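Local coordinates for protein chromosome-partitioning ATPase Soj (PDB 1WCV) that hydrolyses ATP, binds double-stranded DNA cooperatively in an ATP-dependent manner to form nucleoprotein filaments, and probably acts in chromosome partitioning, at residues A10-K15 against L117-S122; N129-A134 against A156-V161; N209-E214 against T228-H233. One frame throughout, in Å; residues are numbered along the deposited sequence.

From the N terminus, interaction 1 forms first: strand 8-11 runs into the start of the nucleotide-binding loop and pairs with the end of strand 114-118, closing a loop of about a hundred residues. The chain goes straight on into helix 125-133, where interaction 2 opens; it closes a much shorter loop, back from helix 146-164. Interaction 3 comes last, joining the starts of helices 210-218 and 230-246 and closing a loop of 13 residues. The three follow in series, none nesting or crossing. Interactions 1 and 2 touch, Ala10 and Ala119 packing on Ala134 and Ala130, so sheet and helical layer are joined. Interaction 3 stands apart, its centre about 22 Å from that of interaction 1.

Interaction 1 (A10-K15 against L117-S122); sequences ALANQK and LDAPPS
Pro121 brings its CB over the face of the flat carbonyl group of Lys15, 3.5 Å from Lys15 C, and the same CB touches Gln14 O. The amide of Asn13 ends near the proline ring but is fixed from outside: its ND2 donates to Pro140 O and its OD1 takes a weak bond from Gly16 N. The carboxylate of Asp118 is held at both oxygens, by a salt bridge from OD1 to Lys20 and a hydrogen bond between OD2 and Thr21.

Strands 8-11 and 114-118 run parallel as neighbours in the central sheet of a P-loop NTPase. Leu11 N donates to Leu117 O at 2.9 Å in an almost straight bond (179°), and Ala119 N donates to Leu11 O at 3.1 Å. Ala10 and Leu117 lie on the sheet face packed by helix 125-133, Leu11 and Asp118 on the face packed by helix 18-33. Leu11 CG is anti to the carbonyl carbon (chi1 -70°), an orientation that brings CD2 to 3.7 Å from Leu117 O.

Past the strands the chains diverge, and water takes over the bridging: one molecule accepts from Asn13 N and donates to Pro120 O. They close again where Ser122 N donates to Gln14 O at 2.9 Å, just before ATP-binding Lys15; a second water links that carbonyl to Ser122 OG.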
loop_
_atom_site.group_PDB
_atom_site.type_symbol
_atom_site.label_atom_id
_atom_site.label_comp_id
_atom_site.label_asym_id
_atom_site.label_seq_id
_atom_site.Cartn_x
_atom_site.Cartn_y
_atom_site.Cartn_z
ATOM N N ALA A 10 9.769 8.418 16.074
ATOM C CA ALA A 10 10.485 7.353 16.743
ATOM C C ALA A 10 10.112 6.041 16.070
ATOM O O ALA A 10 8.950 5.826 15.726
ATOM C CB ALA A 10 10.096 7.301 18.225
ATOM N N LEU A 11 11.114 5.196 15.853
ATOM C CA LEU A 11 10.908 3.869 15.283
ATOM C C LEU A 11 11.057 2.976 16.509
ATOM O O LEU A 11 12.144 2.902 17.093
ATOM C CB LEU A 11 11.996 3.530 14.260
ATOM C CG LEU A 11 12.043 4.265 12.910
ATOM C CD1 LEU A 11 10.770 4.011 12.142
ATOM C CD2 LEU A 11 12.260 5.752 13.130
ATOM N N ALA A 12 9.974 2.320 16.919
ATOM C CA ALA A 12 10.035 1.477 18.107
ATOM C C ALA A 12 9.061 0.316 18.086
ATOM O O ALA A 12 7.980 0.404 17.517
ATOM C CB ALA A 12 9.772 2.324 19.344
ATOM N N ASN A 13 9.474 -0.789 18.695
ATOM C CA ASN A 13 8.612 -1.950 18.838
ATOM C C ASN A 13 9.049 -2.621 20.128
ATOM O O ASN A 13 10.022 -2.206 20.754
ATOM C CB ASN A 13 8.708 -2.910 17.643
ATOM C CG ASN A 13 10.111 -3.383 17.387
ATOM O OD1 ASN A 13 10.953 -3.362 18.278
ATOM N ND2 ASN A 13 10.369 -3.824 16.170
ATOM N N GLN A 14 8.333 -3.658 20.526
ATOM C CA GLN A 14 8.635 -4.346 21.770
ATOM C C GLN A 14 9.903 -5.200 21.739
ATOM O O GLN A 14 10.748 -5.098 22.634
ATOM C CB GLN A 14 7.436 -5.214 22.146
ATOM C CG GLN A 14 7.268 -5.473 23.617
ATOM C CD GLN A 14 6.037 -6.309 23.891
ATOM O OE1 GLN A 14 5.956 -7.457 23.468
ATOM N NE2 GLN A 14 5.070 -5.735 24.586
ATOM N N LYS A 15 10.051 -6.022 20.703
ATOM C CA LYS A 15 11.200 -6.919 20.613
ATOM C C LYS A 15 12.340 -6.516 19.680
ATOM O O LYS A 15 13.313 -7.258 19.534
ATOM C CB LYS A 15 10.716 -8.320 20.235
ATOM C CG LYS A 15 9.699 -8.891 21.213
ATOM C CD LYS A 15 9.279 -10.301 20.832
ATOM C CE LYS A 15 8.613 -10.334 19.472
ATOM N NZ LYS A 15 8.203 -11.717 19.107
ATOM N N LEU A 117 14.266 8.618 15.074
ATOM C CA LEU A 117 14.965 8.081 16.240
ATOM C C LEU A 117 14.841 6.569 16.280
ATOM O O LEU A 117 13.760 6.053 16.541
ATOM C CB LEU A 117 14.360 8.660 17.516
ATOM C CG LEU A 117 14.171 10.173 17.588
ATOM C CD1 LEU A 117 13.303 10.515 18.792
ATOM C CD2 LEU A 117 15.532 10.859 17.672
ATOM N N ASP A 118 15.937 5.861 16.024
ATOM C CA ASP A 118 15.916 4.402 16.054
ATOM C C ASP A 118 16.091 3.951 17.498
ATOM O O ASP A 118 17.208 3.851 17.994
ATOM C CB ASP A 118 17.027 3.827 15.172
ATOM C CG ASP A 118 16.891 2.330 14.974
ATOM O OD1 ASP A 118 15.752 1.817 15.087
ATOM O OD2 ASP A 118 17.910 1.662 14.693
ATOM N N ALA A 119 14.969 3.668 18.156
ATOM C CA ALA A 119 14.951 3.265 19.561
ATOM C C ALA A 119 15.237 1.797 19.827
ATOM O O ALA A 119 14.869 0.919 19.047
ATOM C CB ALA A 119 13.607 3.628 20.169
ATOM N N PRO A 120 15.908 1.508 20.950
ATOM C CA PRO A 120 16.212 0.115 21.281
ATOM C C PRO A 120 14.924 -0.560 21.751
ATOM O O PRO A 120 13.957 0.114 22.108
ATOM C CB PRO A 120 17.245 0.242 22.394
ATOM C CG PRO A 120 16.856 1.505 23.074
ATOM C CD PRO A 120 16.505 2.434 21.928
ATOM N N PRO A 121 14.890 -1.897 21.747
ATOM C CA PRO A 121 13.687 -2.607 22.187
ATOM C C PRO A 121 13.603 -2.713 23.705
ATOM O O PRO A 121 14.455 -2.186 24.421
ATOM C CB PRO A 121 13.847 -3.970 21.533
ATOM C CG PRO A 121 15.331 -4.182 21.615
ATOM C CD PRO A 121 15.873 -2.833 21.172
ATOM N N SER A 122 12.557 -3.384 24.180
ATOM C CA SER A 122 12.341 -3.623 25.609
ATOM C C SER A 122 12.169 -2.390 26.492
ATOM O O SER A 122 12.418 -2.445 27.699
ATOM C CB SER A 122 13.486 -4.478 26.154
ATOM O OG SER A 122 13.665 -5.637 25.358
HETATM O O HOH W 1 12.003 -0.187 20.141
HETATM O O HOH W 2 11.597 -7.094 24.703
#

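Interaction 2 (N129-A134 against A156-V161); sequences NALAAA and ATLEEV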
loop_
_atom_site.group_PDB
_atom_site.type_symbol
_atom_site.label_atom_id
_atom_site.label_comp_id
_atom_site.label_asym_id
_atom_site.label_seq_id
_atom_site.Cartn_x
_atom_site.Cartn_y
_atom_site.Cartn_z
ATOM N N ASN A 129 13.239 7.727 26.347
ATOM C CA ASN A 129 13.678 9.066 25.954
ATOM C C ASN A 129 13.273 9.372 24.512
ATOM O O ASN A 129 13.009 10.522 24.160
ATOM C CB ASN A 129 15.197 9.200 26.112
ATOM C CG ASN A 129 15.587 9.807 27.443
ATOM O OD1 ASN A 129 15.552 11.029 27.618
ATOM N ND2 ASN A 129 15.941 8.956 28.398
ATOM N N ALA A 130 13.219 8.339 23.680
ATOM C CA ALA A 130 12.828 8.520 22.287
ATOM C C ALA A 130 11.345 8.872 22.230
ATOM O O ALA A 130 10.935 9.799 21.527
ATOM C CB ALA A 130 13.095 7.238 21.499
ATOM N N LEU A 131 10.548 8.135 22.995
ATOM C CA LEU A 131 9.113 8.352 23.027
ATOM C C LEU A 131 8.730 9.690 23.640
ATOM O O LEU A 131 7.719 10.285 23.270
ATOM C CB LEU A 131 8.432 7.218 23.791
ATOM C CG LEU A 131 8.559 5.846 23.131
ATOM C CD1 LEU A 131 7.779 4.804 23.917
ATOM C CD2 LEU A 131 8.043 5.938 21.708
ATOM N N ALA A 132 9.541 10.163 24.580
ATOM C CA ALA A 132 9.263 11.432 25.241
ATOM C C ALA A 132 9.641 12.622 24.373
ATOM O O ALA A 132 9.167 13.733 24.598
ATOM C CB ALA A 132 10.003 11.502 26.575
ATOM N N ALA A 133 10.474 12.385 23.364
ATOM C CA ALA A 133 10.920 13.459 22.480
ATOM C C ALA A 133 10.221 13.493 21.121
ATOM O O ALA A 133 10.195 14.528 20.447
ATOM C CB ALA A 133 12.420 13.350 22.276
ATOM N N ALA A 134 9.650 12.369 20.718
ATOM C CA ALA A 134 8.986 12.280 19.423
ATOM C C ALA A 134 7.551 12.786 19.404
ATOM O O ALA A 134 6.921 12.942 20.443
ATOM C CB ALA A 134 9.014 10.833 18.940
ATOM N N ALA A 156 -0.272 0.547 24.331
ATOM C CA ALA A 156 -0.672 0.903 25.687
ATOM C C ALA A 156 0.427 1.778 26.292
ATOM O O ALA A 156 0.152 2.725 27.027
ATOM C CB ALA A 156 -0.876 -0.354 26.533
ATOM N N THR A 157 1.673 1.449 25.983
ATOM C CA THR A 157 2.804 2.221 26.480
ATOM C C THR A 157 2.725 3.644 25.914
ATOM O O THR A 157 2.927 4.619 26.636
ATOM C CB THR A 157 4.147 1.569 26.070
ATOM O OG1 THR A 157 4.362 0.388 26.858
ATOM C CG2 THR A 157 5.316 2.527 26.295
ATOM N N LEU A 158 2.430 3.760 24.623
ATOM C CA LEU A 158 2.334 5.076 23.989
ATOM C C LEU A 158 1.264 5.912 24.678
ATOM O O LEU A 158 1.434 7.112 24.883
ATOM C CB LEU A 158 1.977 4.943 22.508
ATOM C CG LEU A 158 2.959 4.248 21.567
ATOM C CD1 LEU A 158 2.415 4.340 20.148
ATOM C CD2 LEU A 158 4.345 4.906 21.643
ATOM N N GLU A 159 0.153 5.269 25.019
ATOM C CA GLU A 159 -0.941 5.959 25.687
ATOM C C GLU A 159 -0.487 6.513 27.027
ATOM O O GLU A 159 -0.787 7.656 27.379
ATOM C CB GLU A 159 -2.115 4.997 25.904
ATOM C CG GLU A 159 -3.148 5.486 26.923
ATOM C CD GLU A 159 -3.864 6.754 26.491
ATOM O OE1 GLU A 159 -4.662 7.288 27.294
ATOM O OE2 GLU A 159 -3.636 7.215 25.349
ATOM N N GLU A 160 0.238 5.696 27.778
ATOM C CA GLU A 160 0.714 6.109 29.088
ATOM C C GLU A 160 1.779 7.194 28.988
ATOM O O GLU A 160 1.812 8.112 29.811
ATOM C CB GLU A 160 1.231 4.882 29.847
ATOM C CG GLU A 160 0.167 3.786 29.899
ATOM C CD GLU A 160 0.615 2.519 30.599
ATOM O OE1 GLU A 160 1.726 2.028 30.309
ATOM O OE2 GLU A 160 -0.161 2.002 31.428
ATOM N N VAL A 161 2.641 7.099 27.980
ATOM C CA VAL A 161 3.680 8.100 27.810
ATOM C C VAL A 161 3.047 9.421 27.396
ATOM O O VAL A 161 3.480 10.488 27.831
ATOM C CB VAL A 161 4.726 7.659 26.766
ATOM C CG1 VAL A 161 5.700 8.802 26.472
ATOM C CG2 VAL A 161 5.494 6.459 27.298
#
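Going along 129-134, Leu131 is the first residue to meet 156-161, and it has three partners there: Val161 through CB, Leu158 through both methyls and Thr157 through CD1. Nearest the backbone, its CB lies 4.1 Å from CG1 of Val161, which comes in beside the Leu131 backbone. Farther out, CD2 presses on Leu158 CD2 at 3.8 Å, while CD1 meets the same methyl and also Thr157 CG2, both at 4.1 Å. Thr157 turns this methyl to the leucine, whereas its OG1 makes a weak bond back to Gly153 O. The leucine stands roughly at right angles to both Leu158 and Thr157, so methyls meet methyls and the chains do not lie side by side. With CG anti to the carbonyl carbon (chi1 -65°), Leu131 carries its two methyls toward the other helix; the axes of the short segments approach to 10.5 Å, a gap filled from both sides.

The arrangement belongs to the alpha/beta layering of a P-loop NTPase: both helices pack against the same face of the sheet, before and after strand 136-142 in the chain, and Leu131 and Leu158 both rest on Val137 of that strand. The axes of 129-133 and 156-161 cross at -59°.

Ala132 follows with a slighter contribution, its backbone N 4.5 Å from Val161 CG1. That methyl is anti to the backbone N of Val161 (chi1 173°), and it also approaches Leu131 O at 4.1 Å. The carbonyl is not left to this apolar neighbour alone: Asn166 ND2 donates to Leu131 O, and also to Ala134 O as the first segment ends.

Interaction 3 (N209-E214 against T228-H233); sequences NVRLAE and TSPGAH
Arg211 reaches across to Ser229 from the root of its side chain: its CB is 4.1 Å from Ser229 CB. Two bends, at chi2 (146°) and chi3 (-76°), then fold the chain over the serine. CD comes to 3.6 Å from Ser229 CB, and NE and CZ stay close to the same carbon. At the tip the guanidinium divides its attention, NH1 lying 3.6 Å from Ser229 CB and NH2 3.7 Å from Pro230 CD. Both carbons sit over one face of the guanidinium, so the flat group lies as a lid on the start of helix 230-246. Cut back to an alanine, Arg211 would probably leave Ser229 CB and Pro230 CD without the flat group that covers them.

Beside it, Asn209 crosses Pro230 at about a right angle, its ND2 3.6 Å from Pro230 CD. Asn209 is also the N-cap of helix 210-218: its OD1 accepts weak bonds from Arg211 N at 2.9 Å and from Leu212 N. The contact therefore brings two helix starts together, for Ser229 is the N-cap residue of helix 230-246. One water joins them, donating to Ser229 OG (also bonded to Ala226 O) at 2.8 Å and, weakly, to Asn209 OD1, and accepting from Gly231 N. Gly231 faces Leu212 so closely that a CB on it would come within 3.1 Å of Leu212 CD1, and Leu212 packs in turn on Thr22 and Asn26 of helix 18-33.

Asn209 binds ADP and ATP, as does Pro207, which Pro230 touches. The chemistry implies a nucleotide-contacting asparagine with its amide oxygen engaged by its own helix and a shared water; guanidinium and amide groups laid against carbon join the helix starts, with no direct hydrogen bond across.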
loop_
_atom_site.group_PDB
_atom_site.type_symbol
_atom_site.label_atom_id
_atom_site.label_comp_id
_atom_site.label_asym_id
_atom_site.label_seq_id
_atom_site.Cartn_x
_atom_site.Cartn_y
_atom_site.Cartn_z
ATOM N N ASN A 209 13.249 -9.999 1.564
ATOM C CA ASN A 209 13.996 -10.040 0.312
ATOM C C ASN A 209 15.482 -10.112 0.616
ATOM O O ASN A 209 15.977 -9.405 1.492
ATOM C CB ASN A 209 13.691 -8.799 -0.539
ATOM C CG ASN A 209 14.501 -8.754 -1.828
ATOM O OD1 ASN A 209 15.606 -8.203 -1.867
ATOM N ND2 ASN A 209 13.962 -9.348 -2.886
ATOM N N VAL A 210 16.175 -10.972 -0.124
ATOM C CA VAL A 210 17.611 -11.191 0.041
ATOM C C VAL A 210 18.477 -9.929 0.000
ATOM O O VAL A 210 19.363 -9.754 0.837
ATOM C CB VAL A 210 18.134 -12.175 -1.037
ATOM C CG1 VAL A 210 17.822 -11.639 -2.430
ATOM C CG2 VAL A 210 19.632 -12.393 -0.869
ATOM N N ARG A 211 18.235 -9.058 -0.974
ATOM C CA ARG A 211 19.021 -7.834 -1.099
ATOM C C ARG A 211 18.816 -6.894 0.076
ATOM O O ARG A 211 19.732 -6.184 0.479
ATOM C CB ARG A 211 18.677 -7.119 -2.409
ATOM C CG ARG A 211 19.286 -7.779 -3.633
ATOM C CD ARG A 211 18.372 -7.661 -4.836
ATOM N NE ARG A 211 17.249 -8.590 -4.746
ATOM C CZ ARG A 211 16.275 -8.681 -5.646
ATOM N NH1 ARG A 211 16.277 -7.892 -6.713
ATOM N NH2 ARG A 211 15.309 -9.574 -5.488
ATOM N N LEU A 212 17.602 -6.890 0.621
ATOM C CA LEU A 212 17.283 -6.036 1.752
ATOM C C LEU A 212 17.964 -6.592 2.999
ATOM O O LEU A 212 18.508 -5.844 3.813
ATOM C CB LEU A 212 15.766 -6.000 1.964
ATOM C CG LEU A 212 15.216 -4.959 2.936
ATOM C CD1 LEU A 212 15.472 -3.560 2.394
ATOM C CD2 LEU A 212 13.721 -5.189 3.127
ATOM N N ALA A 213 17.926 -7.912 3.139
ATOM C CA ALA A 213 18.532 -8.579 4.286
ATOM C C ALA A 213 20.040 -8.354 4.324
ATOM O O ALA A 213 20.617 -8.202 5.399
ATOM C CB ALA A 213 18.226 -10.077 4.240
ATOM N N GLU A 214 20.670 -8.306 3.153
ATOM C CA GLU A 214 22.118 -8.118 3.083
ATOM C C GLU A 214 22.635 -6.680 3.126
ATOM O O GLU A 214 23.795 -6.454 3.470
ATOM C CB GLU A 214 22.672 -8.819 1.836
ATOM C CG GLU A 214 22.038 -8.376 0.530
ATOM C CD GLU A 214 22.601 -9.110 -0.677
ATOM O OE1 GLU A 214 22.735 -10.350 -0.616
ATOM O OE2 GLU A 214 22.895 -8.447 -1.694
ATOM N N THR A 228 16.551 -1.124 -7.415
ATOM C CA THR A 228 15.374 -1.626 -8.111
ATOM C C THR A 228 14.869 -2.943 -7.536
ATOM O O THR A 228 14.027 -3.596 -8.138
ATOM C CB THR A 228 15.599 -1.780 -9.635
ATOM O OG1 THR A 228 16.670 -2.699 -9.879
ATOM C CG2 THR A 228 15.916 -0.423 -10.267
ATOM N N SER A 229 15.366 -3.323 -6.359
ATOM C CA SER A 229 14.911 -4.553 -5.708
ATOM C C SER A 229 13.557 -4.244 -5.065
ATOM O O SER A 229 13.248 -3.085 -4.789
ATOM C CB SER A 229 15.907 -4.992 -4.632
ATOM O OG SER A 229 16.018 -4.012 -3.624
ATOM N N PRO A 230 12.738 -5.274 -4.810
ATOM C CA PRO A 230 11.409 -5.096 -4.205
ATOM C C PRO A 230 11.384 -4.234 -2.941
ATOM O O PRO A 230 10.500 -3.394 -2.776
ATOM C CB PRO A 230 10.964 -6.528 -3.945
ATOM C CG PRO A 230 11.592 -7.274 -5.100
ATOM C CD PRO A 230 12.987 -6.694 -5.109
ATOM N N GLY A 231 12.353 -4.445 -2.058
ATOM C CA GLY A 231 12.423 -3.675 -0.828
ATOM C C GLY A 231 12.668 -2.199 -1.084
ATOM O O GLY A 231 12.179 -1.342 -0.354
ATOM N N ALA A 232 13.440 -1.891 -2.119
ATOM C CA ALA A 232 13.707 -0.500 -2.454
ATOM C C ALA A 232 12.407 0.164 -2.907
ATOM O O ALA A 232 12.083 1.271 -2.473
ATOM C CB ALA A 232 14.771 -0.416 -3.559
ATOM N N HIS A 233 11.652 -0.508 -3.776
ATOM C CA HIS A 233 10.397 0.073 -4.255
ATOM C C HIS A 233 9.414 0.252 -3.093
ATOM O O HIS A 233 8.691 1.243 -3.026
ATOM C CB HIS A 233 9.764 -0.815 -5.334
ATOM C CG HIS A 233 10.538 -0.867 -6.617
ATOM N ND1 HIS A 233 10.657 0.218 -7.463
ATOM C CD2 HIS A 233 11.250 -1.869 -7.188
ATOM C CE1 HIS A 233 11.409 -0.115 -8.497
ATOM N NE2 HIS A 233 11.781 -1.374 -8.354
HETATM O O HOH W 3 14.901 -5.524 -1.605
#